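Local coordinates for protein trehalose monomycolate transport factor A (Mycolicibacterium smegmatis MC2 155, PDB 6T84) that is required for MmpL3-dependent transport of trehalose monomycolate to the cell wall, and for growth and cell elongation, through an N-terminal domain that interacts with MmpL3, at residues Trp36-Met41 with Pro96-Ile101; Asp87-Gly92 with Met111-Asn116; Asp24-Ser29 with Val52-Ile57. One frame throughout, in Å; residues are numbered along the deposited sequence. Where two conformers were deposited one is given.

Interaction 1: Trp36-Met41 with Pro96-Ile101; sequences WKRGVM and PRENDI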
loop_
_atom_site.group_PDB
_atom_site.type_symbol
_atom_site.label_atom_id
_atom_site.label_comp_id
_atom_site.label_asym_id
_atom_site.label_seq_id
_atom_site.Cartn_x
_atom_site.Cartn_y
_atom_site.Cartn_z
ATOM N N TRP A 36 -4.695 -7.543 -7.027
ATOM C CA TRP A 36 -4.025 -7.616 -5.723
ATOM C C TRP A 36 -4.757 -8.565 -4.788
ATOM O O TRP A 36 -5.994 -8.644 -4.810
ATOM C CB TRP A 36 -3.957 -6.225 -5.073
ATOM C CG TRP A 36 -3.282 -5.263 -5.974
ATOM C CD1 TRP A 36 -1.967 -5.273 -6.346
ATOM C CD2 TRP A 36 -3.893 -4.190 -6.677
ATOM N NE1 TRP A 36 -1.724 -4.237 -7.230
ATOM C CE2 TRP A 36 -2.883 -3.541 -7.426
ATOM C CE3 TRP A 36 -5.198 -3.683 -6.711
ATOM C CZ2 TRP A 36 -3.149 -2.443 -8.236
ATOM C CZ3 TRP A 36 -5.460 -2.573 -7.499
ATOM C CH2 TRP A 36 -4.445 -1.970 -8.255
ATOM N N LYS A 37 -3.996 -9.322 -3.997
ATOM C CA LYS A 37 -4.575 -10.420 -3.236
ATOM C C LYS A 37 -4.349 -10.321 -1.737
ATOM O O LYS A 37 -4.993 -11.068 -0.989
ATOM C CB LYS A 37 -3.995 -11.772 -3.702
ATOM C CG LYS A 37 -4.047 -12.000 -5.217
ATOM C CD LYS A 37 -5.409 -12.465 -5.603
ATOM C CE LYS A 37 -5.418 -13.063 -6.984
ATOM N NZ LYS A 37 -6.809 -13.490 -7.313
ATOM N N ARG A 38 -3.422 -9.476 -1.275
ATOM C CA ARG A 38 -3.032 -9.491 0.136
ATOM C C ARG A 38 -3.384 -8.164 0.813
ATOM O O ARG A 38 -4.194 -7.397 0.289
ATOM C CB ARG A 38 -1.537 -9.829 0.253
ATOM C CG ARG A 38 -1.184 -11.192 -0.287
ATOM C CD ARG A 38 0.174 -11.618 0.248
ATOM N NE ARG A 38 0.662 -12.852 -0.310
ATOM C CZ ARG A 38 0.839 -13.957 0.398
ATOM N NH1 ARG A 38 0.557 -13.996 1.698
ATOM N NH2 ARG A 38 1.328 -15.019 -0.184
ATOM N N GLY A 39 -2.787 -7.883 1.984
ATOM C CA GLY A 39 -3.122 -6.667 2.708
ATOM C C GLY A 39 -4.610 -6.591 2.938
ATOM O O GLY A 39 -5.256 -7.595 3.287
ATOM N N VAL A 40 -5.197 -5.416 2.678
ATOM C CA VAL A 40 -6.649 -5.290 2.823
ATOM C C VAL A 40 -7.445 -6.051 1.787
ATOM O O VAL A 40 -8.658 -6.224 1.975
ATOM C CB VAL A 40 -7.168 -3.837 2.841
ATOM C CG1 VAL A 40 -6.584 -3.107 3.975
ATOM C CG2 VAL A 40 -6.839 -3.121 1.571
ATOM N N MET A 41 -6.810 -6.530 0.719
ATOM C CA MET A 41 -7.560 -7.221 -0.328
ATOM C C MET A 41 -8.010 -8.615 0.096
ATOM O O MET A 41 -8.979 -9.127 -0.465
ATOM C CB MET A 41 -6.748 -7.337 -1.611
ATOM C CG MET A 41 -6.129 -6.092 -2.126
ATOM S SD MET A 41 -7.317 -4.746 -2.374
ATOM C CE MET A 41 -6.183 -3.420 -2.749
ATOM N N PRO A 96 -1.996 -10.535 9.447
ATOM C CA PRO A 96 -2.445 -11.084 8.167
ATOM C C PRO A 96 -2.966 -12.482 8.407
ATOM O O PRO A 96 -2.371 -13.265 9.147
ATOM C CB PRO A 96 -1.164 -11.109 7.328
ATOM C CG PRO A 96 -0.191 -10.205 8.022
ATOM C CD PRO A 96 -0.604 -10.031 9.415
ATOM N N ARG A 97 -4.090 -12.787 7.761
ATOM C CA ARG A 97 -4.747 -14.074 7.972
ATOM C C ARG A 97 -4.110 -15.207 7.176
ATOM O O ARG A 97 -4.337 -16.379 7.521
ATOM C CB ARG A 97 -6.240 -13.976 7.640
ATOM C CG ARG A 97 -6.967 -12.951 8.504
ATOM C CD ARG A 97 -8.485 -13.061 8.423
ATOM N NE ARG A 97 -9.134 -12.086 9.301
ATOM C CZ ARG A 97 -9.480 -12.319 10.567
ATOM N NH1 ARG A 97 -9.252 -13.504 11.118
ATOM N NH2 ARG A 97 -10.062 -11.367 11.286
ATOM N N GLU A 98 -3.343 -14.906 6.130
ATOM C CA GLU A 98 -2.769 -15.947 5.272
ATOM C C GLU A 98 -1.848 -16.872 6.058
ATOM O O GLU A 98 -1.236 -16.479 7.055
ATOM C CB GLU A 98 -1.992 -15.341 4.105
ATOM C CG GLU A 98 -2.867 -14.605 3.084
ATOM C CD GLU A 98 -3.237 -13.182 3.502
ATOM O OE1 GLU A 98 -3.079 -12.823 4.688
ATOM O OE2 GLU A 98 -3.683 -12.416 2.626
ATOM N N ASN A 99 -1.731 -18.107 5.578
ATOM C CA ASN A 99 -0.994 -19.166 6.258
ATOM C C ASN A 99 0.445 -19.312 5.775
ATOM O O ASN A 99 1.135 -20.243 6.202
ATOM C CB ASN A 99 -1.750 -20.510 6.143
ATOM C CG ASN A 99 -3.114 -20.468 6.829
ATOM O OD1 ASN A 99 -3.249 -19.927 7.930
ATOM N ND2 ASN A 99 -4.134 -21.021 6.171
ATOM N N ASP A 100 0.927 -18.414 4.914
ATOM C CA ASP A 100 2.292 -18.452 4.418
ATOM C C ASP A 100 3.095 -17.244 4.893
ATOM O O ASP A 100 4.144 -16.935 4.332
ATOM C CB ASP A 100 2.342 -18.562 2.893
ATOM C CG ASP A 100 1.712 -17.376 2.207
ATOM O OD1 ASP A 100 1.004 -16.613 2.904
ATOM O OD2 ASP A 100 1.925 -17.228 0.976
ATOM N N ILE A 101 2.596 -16.535 5.890
ATOM C CA ILE A 101 3.209 -15.277 6.305
ATOM C C ILE A 101 3.256 -15.240 7.829
ATOM O O ILE A 101 2.315 -15.670 8.501
ATOM C CB ILE A 101 2.453 -14.074 5.691
ATOM C CG1 ILE A 101 3.221 -12.769 5.989
ATOM C CG2 ILE A 101 1.000 -14.003 6.174
ATOM C CD1 ILE A 101 2.752 -11.559 5.186
HETATM O O HOH W 1 -3.463 -9.882 4.764
#

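Interaction 2: Asp87-Gly92 with Met111-Asn116; sequences DLRLKG and MVYSTN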
loop_
_atom_site.group_PDB
_atom_site.type_symbol
_atom_site.label_atom_id
_atom_site.label_comp_id
_atom_site.label_asym_id
_atom_site.label_seq_id
_atom_site.Cartn_x
_atom_site.Cartn_y
_atom_site.Cartn_z
ATOM N N ASP A 87 4.748 -7.168 5.026
ATOM C CA ASP A 87 3.539 -6.455 5.442
ATOM C C ASP A 87 3.896 -5.755 6.750
ATOM O O ASP A 87 4.321 -6.408 7.711
ATOM C CB ASP A 87 2.418 -7.492 5.646
ATOM C CG ASP A 87 1.089 -6.897 6.056
ATOM O OD1 ASP A 87 1.074 -6.204 7.088
ATOM O OD2 ASP A 87 0.057 -7.171 5.379
ATOM N N LEU A 88 3.765 -4.451 6.750
ATOM C CA LEU A 88 4.091 -3.582 7.899
ATOM C C LEU A 88 2.779 -2.905 8.298
ATOM O O LEU A 88 2.247 -2.098 7.530
ATOM C CB LEU A 88 5.112 -2.548 7.404
ATOM C CG LEU A 88 5.567 -1.444 8.358
ATOM C CD1 LEU A 88 6.332 -2.080 9.526
ATOM C CD2 LEU A 88 6.443 -0.385 7.635
ATOM N N ARG A 89 2.255 -3.199 9.498
ATOM C CA ARG A 89 0.931 -2.703 9.862
ATOM C C ARG A 89 0.921 -2.267 11.319
ATOM O O ARG A 89 1.748 -2.709 12.126
ATOM C CB ARG A 89 -0.172 -3.733 9.589
ATOM C CG ARG A 89 0.022 -5.020 10.311
ATOM C CD ARG A 89 -1.125 -6.010 10.072
ATOM N NE ARG A 89 -1.235 -6.346 8.635
ATOM C CZ ARG A 89 -2.358 -6.759 8.053
ATOM N NH1 ARG A 89 -3.445 -6.968 8.791
ATOM N NH2 ARG A 89 -2.406 -7.009 6.728
ATOM N N LEU A 90 -0.010 -1.381 11.647
ATOM C CA LEU A 90 -0.079 -0.907 13.040
ATOM C C LEU A 90 -0.288 -2.096 13.975
ATOM O O LEU A 90 -1.022 -3.037 13.674
ATOM C CB LEU A 90 -1.271 0.053 13.188
ATOM C CG LEU A 90 -1.183 1.317 12.377
ATOM C CD1 LEU A 90 -2.414 2.205 12.591
ATOM C CD2 LEU A 90 0.105 2.086 12.699
ATOM N N LYS A 91 0.311 -2.013 15.165
ATOM C CA LYS A 91 0.248 -3.120 16.122
ATOM C C LYS A 91 -1.182 -3.465 16.567
ATOM O O LYS A 91 -1.454 -4.625 16.930
ATOM C CB LYS A 91 1.186 -2.834 17.303
ATOM C CG LYS A 91 0.741 -1.690 18.119
ATOM C CD LYS A 91 1.752 -1.455 19.262
ATOM C CE LYS A 91 1.264 -0.407 20.266
ATOM N NZ LYS A 91 1.492 0.994 19.811
ATOM N N GLY A 92 -2.096 -2.493 16.609
ATOM C CA GLY A 92 -3.421 -2.906 17.082
ATOM C C GLY A 92 -4.296 -3.624 16.065
ATOM O O GLY A 92 -5.416 -4.040 16.420
ATOM N N MET A 111 4.040 -3.680 13.381
ATOM C CA MET A 111 4.539 -5.038 13.341
ATOM C C MET A 111 4.889 -5.375 11.904
ATOM O O MET A 111 4.216 -4.915 10.978
ATOM C CB MET A 111 3.453 -6.018 13.843
ATOM C CG MET A 111 2.981 -5.739 15.260
ATOM S SD MET A 111 4.194 -6.467 16.357
ATOM C CE MET A 111 3.563 -5.944 17.983
ATOM N N VAL A 112 5.956 -6.146 11.726
ATOM C CA VAL A 112 6.415 -6.600 10.418
ATOM C C VAL A 112 6.120 -8.085 10.286
ATOM O O VAL A 112 6.506 -8.871 11.162
ATOM C CB VAL A 112 7.928 -6.369 10.246
ATOM C CG1 VAL A 112 8.345 -6.751 8.826
ATOM C CG2 VAL A 112 8.299 -4.918 10.584
ATOM N N TYR A 113 5.476 -8.462 9.174
ATOM C CA TYR A 113 5.183 -9.851 8.845
ATOM C C TYR A 113 5.826 -10.138 7.488
ATOM O O TYR A 113 5.920 -9.247 6.618
ATOM C CB TYR A 113 3.648 -10.096 8.746
ATOM C CG TYR A 113 2.938 -9.724 10.015
ATOM C CD1 TYR A 113 2.518 -8.405 10.228
ATOM C CD2 TYR A 113 2.675 -10.651 10.985
ATOM C CE1 TYR A 113 1.812 -8.039 11.364
ATOM C CE2 TYR A 113 2.001 -10.256 12.179
ATOM C CZ TYR A 113 1.595 -8.959 12.336
ATOM O OH TYR A 113 0.981 -8.534 13.497
ATOM N N SER A 114 6.237 -11.381 7.255
ATOM C CA SER A 114 6.758 -11.685 5.929
ATOM C C SER A 114 6.609 -13.155 5.602
ATOM O O SER A 114 6.538 -14.018 6.490
ATOM C CB SER A 114 8.236 -11.322 5.840
ATOM O OG SER A 114 8.744 -11.503 4.517
ATOM N N THR A 115 6.598 -13.429 4.298
ATOM C CA THR A 115 6.654 -14.796 3.787
ATOM C C THR A 115 8.072 -15.360 3.825
ATOM O O THR A 115 8.241 -16.563 3.614
ATOM C CB THR A 115 6.143 -14.832 2.328
ATOM O OG1 THR A 115 6.958 -13.957 1.541
ATOM C CG2 THR A 115 4.706 -14.430 2.240
ATOM N N ASN A 116 9.103 -14.536 4.090
ATOM C CA ASN A 116 10.490 -15.036 4.102
ATOM C C ASN A 116 11.187 -14.223 5.188
ATOM O O ASN A 116 11.577 -13.086 4.943
ATOM C CB ASN A 116 11.125 -14.827 2.718
ATOM C CG ASN A 116 12.602 -15.330 2.611
ATOM O OD1 ASN A 116 13.386 -15.281 3.581
ATOM N ND2 ASN A 116 12.985 -15.797 1.414
HETATM O O HOH W 2 -0.534 -6.160 13.632
#

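Interaction 3: Asp24-Ser29 with Val52-Ile57; sequences DYEYES and VVLGQI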
loop_
_atom_site.group_PDB
_atom_site.type_symbol
_atom_site.label_atom_id
_atom_site.label_comp_id
_atom_site.label_asym_id
_atom_site.label_seq_id
_atom_site.Cartn_x
_atom_site.Cartn_y
_atom_site.Cartn_z
ATOM N N ASP A 24 -5.528 10.681 -14.240
ATOM C CA ASP A 24 -6.901 10.514 -14.712
ATOM C C ASP A 24 -7.789 10.077 -13.562
ATOM O O ASP A 24 -7.344 9.423 -12.615
ATOM C CB ASP A 24 -6.949 9.438 -15.821
ATOM C CG ASP A 24 -6.269 9.929 -17.076
ATOM O OD1 ASP A 24 -6.448 11.098 -17.468
ATOM O OD2 ASP A 24 -5.559 9.145 -17.703
ATOM N N TYR A 25 -9.068 10.453 -13.634
ATOM C CA TYR A 25 -10.069 10.105 -12.635
ATOM C C TYR A 25 -11.175 9.265 -13.282
ATOM O O TYR A 25 -11.675 9.598 -14.377
ATOM C CB TYR A 25 -10.680 11.360 -11.991
ATOM C CG TYR A 25 -11.815 11.068 -11.046
ATOM C CD1 TYR A 25 -11.567 10.787 -9.710
ATOM C CD2 TYR A 25 -13.130 11.019 -11.496
ATOM C CE1 TYR A 25 -12.602 10.484 -8.843
ATOM C CE2 TYR A 25 -14.167 10.728 -10.642
ATOM C CZ TYR A 25 -13.889 10.467 -9.307
ATOM O OH TYR A 25 -14.934 10.170 -8.441
ATOM N N GLU A 26 -11.642 8.235 -12.575
ATOM C CA GLU A 26 -12.833 7.477 -12.970
ATOM C C GLU A 26 -13.693 7.234 -11.743
ATOM O O GLU A 26 -13.168 6.898 -10.686
ATOM C CB GLU A 26 -12.425 6.045 -13.450
ATOM C CG GLU A 26 -11.518 6.039 -14.618
ATOM C CD GLU A 26 -11.084 4.632 -14.997
ATOM O OE1 GLU A 26 -11.422 3.642 -14.316
ATOM O OE2 GLU A 26 -10.345 4.521 -15.975
ATOM N N TYR A 27 -15.009 7.277 -11.886
ATOM C CA TYR A 27 -15.792 7.051 -10.687
ATOM C C TYR A 27 -15.683 5.622 -10.204
ATOM O O TYR A 27 -15.725 5.373 -8.987
ATOM C CB TYR A 27 -17.259 7.379 -10.886
ATOM C CG TYR A 27 -17.973 7.121 -9.596
ATOM C CD1 TYR A 27 -17.643 7.863 -8.458
ATOM C CD2 TYR A 27 -18.913 6.109 -9.480
ATOM C CE1 TYR A 27 -18.254 7.609 -7.233
ATOM C CE2 TYR A 27 -19.549 5.855 -8.243
ATOM C CZ TYR A 27 -19.229 6.628 -7.136
ATOM O OH TYR A 27 -19.864 6.397 -5.933
ATOM N N GLU A 28 -15.555 4.660 -11.119
ATOM C CA GLU A 28 -15.506 3.278 -10.689
ATOM C C GLU A 28 -14.727 2.504 -11.732
ATOM O O GLU A 28 -14.734 2.859 -12.917
ATOM C CB GLU A 28 -16.965 2.723 -10.641
ATOM C CG GLU A 28 -17.100 1.286 -10.213
ATOM C CD GLU A 28 -18.545 0.891 -9.959
ATOM O OE1 GLU A 28 -19.462 1.671 -10.307
ATOM O OE2 GLU A 28 -18.746 -0.210 -9.401
ATOM N N SER A 29 -14.056 1.454 -11.283
ATOM C CA SER A 29 -13.417 0.541 -12.216
ATOM C C SER A 29 -13.741 -0.871 -11.773
ATOM O O SER A 29 -13.350 -1.283 -10.666
ATOM C CB SER A 29 -11.904 0.752 -12.285
ATOM O OG SER A 29 -11.380 -0.292 -13.098
ATOM N N VAL A 52 -11.522 6.410 -8.448
ATOM C CA VAL A 52 -10.267 5.827 -8.909
ATOM C C VAL A 52 -9.422 6.905 -9.572
ATOM O O VAL A 52 -9.909 7.668 -10.430
ATOM C CB VAL A 52 -10.566 4.688 -9.892
ATOM C CG1 VAL A 52 -9.231 4.060 -10.392
ATOM C CG2 VAL A 52 -11.458 3.633 -9.239
ATOM N N VAL A 53 -8.126 6.939 -9.236
ATOM C CA VAL A 53 -7.201 7.877 -9.838
ATOM C C VAL A 53 -6.045 7.051 -10.404
ATOM O O VAL A 53 -5.476 6.191 -9.701
ATOM C CB VAL A 53 -6.695 8.901 -8.789
ATOM C CG1 VAL A 53 -5.668 9.851 -9.424
ATOM C CG2 VAL A 53 -7.885 9.697 -8.244
ATOM N N LEU A 54 -5.699 7.285 -11.660
ATOM C CA LEU A 54 -4.716 6.487 -12.379
ATOM C C LEU A 54 -3.622 7.432 -12.845
ATOM O O LEU A 54 -3.902 8.377 -13.601
ATOM C CB LEU A 54 -5.377 5.814 -13.610
ATOM C CG LEU A 54 -6.684 5.028 -13.326
ATOM C CD1 LEU A 54 -7.956 5.929 -13.430
ATOM C CD2 LEU A 54 -6.785 3.792 -14.252
ATOM N N GLY A 55 -2.395 7.186 -12.412
ATOM C CA GLY A 55 -1.322 8.103 -12.743
ATOM C C GLY A 55 0.017 7.420 -12.818
ATOM O O GLY A 55 0.110 6.202 -12.878
ATOM N N GLN A 56 1.081 8.210 -12.807
ATOM C CA GLN A 56 2.458 7.674 -12.792
ATOM C C GLN A 56 3.289 8.499 -11.829
ATOM O O GLN A 56 3.065 9.703 -11.686
ATOM C CB GLN A 56 3.155 7.779 -14.144
ATOM C CG GLN A 56 2.609 6.802 -15.211
ATOM C CD GLN A 56 3.423 6.836 -16.501
ATOM O OE1 GLN A 56 4.178 5.905 -16.799
ATOM N NE2 GLN A 56 3.267 7.912 -17.269
ATOM N N ILE A 57 4.249 7.844 -11.176
ATOM C CA ILE A 57 5.260 8.530 -10.349
ATOM C C ILE A 57 6.595 8.140 -10.942
ATOM O O ILE A 57 6.950 6.956 -10.910
ATOM C CB ILE A 57 5.201 8.079 -8.880
ATOM C CG1 ILE A 57 3.894 8.517 -8.201
ATOM C CG2 ILE A 57 6.411 8.612 -8.096
ATOM C CD1 ILE A 57 3.732 7.952 -6.802
#

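Interaction 1: Trp36-Met41 with Pro96-Ile101
Arg38 and Asp100 meet between two loops that have no strand pairing with each other; on the first, the bond from Met41 N to Arg38 O (2.8 Å) folds the chain into the short 3-10 turn at 40-41. The Arg38 side chain, extended from CG to NE, reaches across and takes the Asp100 carboxylate end-on. NH1 bonds to OD1 of Asp100 at 2.9 Å, while NH2 reaches OD2 of Asp100 at 2.6 Å, and both bonds are nearly straight. The guanidinium and carboxylate are almost coplanar, 16° apart, with each oxygen approached from its syn side. With CG between the backbone N and the carbonyl carbon (chi1 62°), the Asp100 carboxylate is turned toward the arginine. This bidentate salt bridge lies at the surface of the N-terminal domain, which is inferred to be cytoplasmic, linking the loop after strand 28-29 to the one leading into strand 102-107. Glu98 packs beside it with its methylene carbons: CG lies 3.7 Å from Arg38 NH1, coming in obliquely. Glu98 bends at chi2 (81°), which turns its carboxylate toward the backbone of Arg38 and Gly39, with OE2 3.9 Å from Arg38 CA. Water 1 donates to both Glu98 OE1 (3.0 Å) and Gly39 O (3.3 Å). At the base of the arginine, Glu145 accepts bonds from the backbone N atoms of Lys37 and Arg38.

Interaction 2: Asp87-Gly92 with Met111-Asn116
An antiparallel pair of neighbouring strands, 86-90 and 110-114, brings Asp87 and Arg89 opposite Tyr113 and Met111. Tyr113 N gives a bond of 2.8 Å to Asp87 O, Asp87 N returns one to Tyr113 O, and Arg89 and Met111 exchange the same two bonds at the next hydrogen-bonded pair; between them Leu88 and Val112 form the non-hydrogen-bonded pair. The two strands sit near one end of the nine-stranded antiparallel sheet, with strand 141-144 on the far side of 86-90 and the outermost strand 102-107 beyond 110-114. On the face carrying Asp87 and Arg89, NE and NH2 of Arg89 hold the Asp87 carboxylate side-on, NE to OD1 and NH2 to OD2, each at 2.8 Å, while NH1 goes to Lys94 O. The arginine gets there by bending at chi3 (61°), and its CG sits at the edge of the Tyr113 ring, 3.7 Å from CE1, the two side chains crossing at about a right angle. Guanidinium and ring stand nearly perpendicular, 84° apart. Tyr113 OH donates to water 2 at 2.8 Å, and that water donates in turn to Leu90 O. Leu88 CD1 meets Val112 CG2 on the other face, in the valine conformer given, and Met111 CG lies against Lys91 CA just past the end of strand 86-90. Asn116 N bonds to Ser114 OG (3.1 Å) in an ST turn, and Asn116 OD1 caps helix 117-123 at Ala119 N.

Interaction 3: Asp24-Ser29 with Val52-Ile57
Val52 O accepts from Glu26 N at 2.8 Å, with a weaker CA-H...O contact from Tyr25 CA at 3.3 Å and CD1 of the Tyr25 ring also close. Glu26 O accepts in return from Val52 N, and Asp24 and Leu54 form the second hydrogen-bonded pair, Leu54 N lying 2.9 Å from Asp24 O. This antiparallel pairing adds 24-26 as an outermost strand of the large sheet; the chain then turns a corner at Tyr27, and 28-29 pairs with 49-50 instead. Val52 fills the inside of that corner, its CG2 lying 4.2 Å from Ser29 CB. Glu26 runs out straight from CG and crosses Leu54 at about a right angle; in the conformer given, Leu54 CD1 lies 3.7 Å from Glu26 CD. On the opposite face, Val53 CG2 comes to the edge of the Tyr25 ring, 4.1 Å from CD1, beneath helix 10-21. Tyr25 OH bonds to Asn51 OD1. Backbone bonds therefore fix the register, while across the strands the side chains meet through carbon contacts, and across this pair of strands the Glu26 carboxylate meets the methyls of Leu54.

In the fold
From the N terminus, helix 10-21 leads into strand 24-26, and interaction 3 closes the loop to strand 52-57 at one edge of the large sheet. Interaction 1 opens inside that loop, at 36-41, and closes only at 96-101, so the two cross. Strand 86-90 opens interaction 2 before interaction 1 has closed, and 111-116 completes it afterwards: these two cross as well. They also touch, Pro96 packing on Arg89 and Tyr113, and Ile101 on Ser114. Interactions 2 and 3 follow in series on opposite sides of the chain's centre, joined through the sheet, while interaction 1 ties the loop between strands 28-29 and 49-50 to the one between strands 86-90 and 102-107.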